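PDB 3WAD: glycosyltransferase from Streptomyces halstedii, which belongs to the GT-B glycosyltransferases, two-domain proteins in which a pair of Rossmann-like domains, each built on a parallel sheet, face one another. Local coordinates for residues M1-T6 / L126-A131. Numbering follows the deposited sequence.
Sequences MRVLMT and LVIWDA
Val3 to Thr6 pair in order with Leu126 to Trp129, the neighbouring strands 2-6 and 126-130 running parallel, 4.7 Å apart at closest approach and 16° off true alignment. Five backbone hydrogen bonds join them: Leu4 N and Thr6 N give to Leu126 O and Ile128 O, while Leu126 N, Ile128 N and Asp130 N give to Arg2 O, Leu4 O and Thr6 O. Val127 CA adds a C-H...O contact to Leu4 O at 3.2 Å.

On the face of Val3, Met5, Leu126 and Ile128, the long arm of Ile128 reaches back, its CD1 meeting Val3 CG1 at 3.6 Å. Val3 CG1 stands anti to the backbone N (chi1 -174°), beside the carbonyl carbon, and the two branches meet obliquely. Met5 instead runs alongside Ile128 in the same direction, and the bend at its chi3 sets CE 4.1 Å from Ile128 CG2. At the start of the chain, Met1 CE rests 3.9 Å from Leu126 CB; both residues also touch helix 402-415, the C-terminal helix.

The other face carries Leu4, Val127, Thr6 and Trp129. Thr6 turns its methyl to the partner strand, CG2 lying 3.7 Å from Trp129 CB, and its hydroxyl bonds Ala34 O; the indole leads away to His147 and Tyr134. Leu4 packs against helix 109-122, which leads into strand 126-130.

Adjacent central strands of the N-terminal Rossmann-like sheet are thus joined by a continuous backbone ladder between two largely apolar layers. At its C-terminal end the carboxylate of Asp130 is held by three hydrogen bonds, OD1 with His13 ND1 and OD2 with Thr133 OG1 and Leu132 N, which should fix its rotation.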
ATOM      1  N   MET B   1      -4.916  -7.263 -15.455  1.00 34.25           N
ATOM      2  CA  MET B   1      -3.759  -7.996 -15.990  1.00 32.60           C
ATOM      3  C   MET B   1      -2.892  -8.370 -14.801  1.00 32.11           C
ATOM      4  O   MET B   1      -3.053  -7.855 -13.721  1.00 31.60           O
ATOM      5  CB  MET B   1      -2.966  -7.082 -16.950  1.00 34.63           C
ATOM      6  CG  MET B   1      -2.520  -5.724 -16.319  1.00 34.29           C
ATOM      7  SD  MET B   1      -1.546  -4.675 -17.447  1.00 38.69           S
ATOM      8  CE  MET B   1      -0.834  -6.013 -18.215  1.00 31.68           C
ATOM      9  N   ARG B   2      -2.005  -9.298 -15.025  1.00 30.05           N
ATOM     10  CA  ARG B   2      -1.136  -9.813 -13.996  1.00 30.87           C
ATOM     11  C   ARG B   2       0.241  -9.098 -14.212  1.00 30.08           C
ATOM     12  O   ARG B   2       0.787  -9.140 -15.355  1.00 28.70           O
ATOM     13  CB  ARG B   2      -0.971 -11.302 -14.189  1.00 29.51           C
ATOM     14  CG  ARG B   2      -2.353 -12.052 -14.262  1.00 33.09           C
ATOM     15  CD  ARG B   2      -2.473 -13.179 -13.292  1.00 37.68           C
ATOM     16  NE  ARG B   2      -2.311 -14.521 -13.827  1.00 45.60           N
ATOM     17  CZ  ARG B   2      -2.897 -15.645 -13.345  1.00 46.02           C
ATOM     18  NH1 ARG B   2      -3.741 -15.645 -12.309  1.00 52.39           N
ATOM     19  NH2 ARG B   2      -2.639 -16.800 -13.907  1.00 42.79           N
ATOM     20  N   VAL B   3       0.742  -8.418 -13.159  1.00 28.40           N
ATOM     21  CA  VAL B   3       2.048  -7.738 -13.256  1.00 25.57           C
ATOM     22  C   VAL B   3       3.018  -8.389 -12.308  1.00 25.21           C
ATOM     23  O   VAL B   3       2.810  -8.425 -11.096  1.00 24.47           O
ATOM     24  CB  VAL B   3       1.919  -6.295 -12.879  1.00 25.62           C
ATOM     25  CG1 VAL B   3       3.318  -5.497 -13.144  1.00 22.34           C
ATOM     26  CG2 VAL B   3       0.746  -5.653 -13.593  1.00 24.59           C
ATOM     27  N   LEU B   4       4.078  -8.915 -12.842  1.00 25.00           N
ATOM     28  CA  LEU B   4       5.120  -9.444 -12.012  1.00 26.20           C
ATOM     29  C   LEU B   4       6.226  -8.355 -11.853  1.00 26.09           C
ATOM     30  O   LEU B   4       6.950  -8.042 -12.789  1.00 25.06           O
ATOM     31  CB  LEU B   4       5.648 -10.759 -12.609  1.00 26.59           C
ATOM     32  CG  LEU B   4       6.825 -11.446 -11.962  1.00 27.74           C
ATOM     33  CD1 LEU B   4       6.460 -11.809 -10.474  1.00 31.15           C
ATOM     34  CD2 LEU B   4       7.354 -12.683 -12.726  1.00 29.20           C
ATOM     35  N   MET B   5       6.352  -7.810 -10.658  1.00 24.75           N
ATOM     36  CA  MET B   5       7.412  -6.825 -10.359  1.00 23.64           C
ATOM     37  C   MET B   5       8.510  -7.479  -9.596  1.00 25.16           C
ATOM     38  O   MET B   5       8.231  -8.313  -8.719  1.00 24.49           O
ATOM     39  CB  MET B   5       6.849  -5.713  -9.523  1.00 23.72           C
ATOM     40  CG  MET B   5       5.587  -5.104 -10.207  1.00 24.23           C
ATOM     41  SD  MET B   5       4.931  -3.642  -9.346  1.00 27.67           S
ATOM     42  CE  MET B   5       6.248  -2.408  -9.557  1.00 23.68           C
ATOM     43  N   THR B   6       9.766  -7.173  -9.942  1.00 23.69           N
ATOM     44  CA  THR B   6      10.817  -7.865  -9.264  1.00 24.16           C
ATOM     45  C   THR B   6      11.884  -6.827  -8.830  1.00 23.75           C
ATOM     46  O   THR B   6      12.169  -5.884  -9.550  1.00 23.19           O
ATOM     47  CB  THR B   6      11.323  -9.031 -10.057  1.00 24.01           C
ATOM     48  OG1 THR B   6      12.337  -9.732  -9.308  1.00 27.09           O
ATOM     49  CG2 THR B   6      11.870  -8.585 -11.446  1.00 25.55           C
ATOM     50  N   LEU B 126       2.697  -8.358 -17.862  1.00 30.76           N
ATOM     51  CA  LEU B 126       3.745  -7.268 -17.814  1.00 29.07           C
ATOM     52  C   LEU B 126       4.773  -7.664 -16.706  1.00 30.71           C
ATOM     53  O   LEU B 126       4.344  -8.131 -15.611  1.00 28.92           O
ATOM     54  CB  LEU B 126       3.038  -5.935 -17.562  1.00 29.84           C
ATOM     55  CG  LEU B 126       3.864  -4.613 -17.604  1.00 26.73           C
ATOM     56  CD1 LEU B 126       4.394  -4.379 -19.035  1.00 25.61           C
ATOM     57  CD2 LEU B 126       3.052  -3.500 -17.115  1.00 29.90           C
ATOM     58  N   VAL B 127       6.087  -7.702 -17.031  1.00 29.31           N
ATOM     59  CA  VAL B 127       7.143  -7.705 -15.986  1.00 27.36           C
ATOM     60  C   VAL B 127       7.714  -6.270 -15.804  1.00 28.59           C
ATOM     61  O   VAL B 127       8.023  -5.552 -16.819  1.00 26.91           O
ATOM     62  CB  VAL B 127       8.192  -8.782 -16.221  1.00 28.31           C
ATOM     63  CG1 VAL B 127       9.417  -8.729 -15.137  1.00 26.69           C
ATOM     64  CG2 VAL B 127       7.491 -10.199 -16.253  1.00 25.77           C
ATOM     65  N   ILE B 128       7.772  -5.805 -14.541  1.00 26.31           N
ATOM     66  CA  ILE B 128       8.410  -4.461 -14.197  1.00 25.52           C
ATOM     67  C   ILE B 128       9.590  -4.789 -13.288  1.00 26.15           C
ATOM     68  O   ILE B 128       9.402  -5.358 -12.208  1.00 25.58           O
ATOM     69  CB  ILE B 128       7.495  -3.487 -13.492  1.00 25.26           C
ATOM     70  CG1 ILE B 128       6.182  -3.244 -14.336  1.00 25.35           C
ATOM     71  CG2 ILE B 128       8.242  -2.131 -13.157  1.00 28.96           C
ATOM     72  CD1 ILE B 128       5.185  -2.417 -13.646  1.00 26.92           C
ATOM     73  N   TRP B 129      10.805  -4.530 -13.762  1.00 24.32           N
ATOM     74  CA  TRP B 129      11.975  -4.922 -12.966  1.00 23.85           C
ATOM     75  C   TRP B 129      12.757  -3.672 -12.569  1.00 24.33           C
ATOM     76  O   TRP B 129      13.122  -2.845 -13.407  1.00 21.87           O
ATOM     77  CB  TRP B 129      12.877  -5.864 -13.669  1.00 22.50           C
ATOM     78  CG  TRP B 129      13.243  -5.572 -15.158  1.00 25.44           C
ATOM     79  CD1 TRP B 129      12.387  -5.612 -16.306  1.00 24.37           C
ATOM     80  CD2 TRP B 129      14.545  -5.207 -15.654  1.00 24.18           C
ATOM     81  NE1 TRP B 129      13.141  -5.373 -17.446  1.00 23.41           N
ATOM     82  CE2 TRP B 129      14.443  -5.098 -17.083  1.00 25.35           C
ATOM     83  CE3 TRP B 129      15.818  -5.088 -15.048  1.00 22.19           C
ATOM     84  CZ2 TRP B 129      15.560  -4.819 -17.892  1.00 26.03           C
ATOM     85  CZ3 TRP B 129      16.913  -4.813 -15.848  1.00 21.30           C
ATOM     86  CH2 TRP B 129      16.776  -4.686 -17.281  1.00 23.24           C
ATOM     87  N   ASP B 130      13.058  -3.583 -11.288  1.00 23.95           N
ATOM     88  CA  ASP B 130      14.117  -2.667 -10.810  1.00 22.79           C
ATOM     89  C   ASP B 130      15.393  -2.787 -11.659  1.00 22.86           C
ATOM     90  O   ASP B 130      15.839  -3.898 -11.930  1.00 21.21           O
ATOM     91  CB  ASP B 130      14.427  -3.017  -9.378  1.00 21.94           C
ATOM     92  CG  ASP B 130      15.802  -2.452  -8.919  1.00 23.36           C
ATOM     93  OD1 ASP B 130      15.769  -1.346  -8.403  1.00 20.40           O
ATOM     94  OD2 ASP B 130      16.863  -3.131  -9.080  1.00 23.62           O
ATOM     95  N   ALA B 131      15.984  -1.633 -12.032  1.00 22.99           N
ATOM     96  CA  ALA B 131      17.011  -1.595 -13.082  1.00 21.68           C
ATOM     97  C   ALA B 131      18.276  -2.414 -12.748  1.00 22.44           C
ATOM     98  O   ALA B 131      19.077  -2.746 -13.626  1.00 22.62           O
ATOM     99  CB  ALA B 131      17.351  -0.147 -13.442  1.00 20.25           C
TER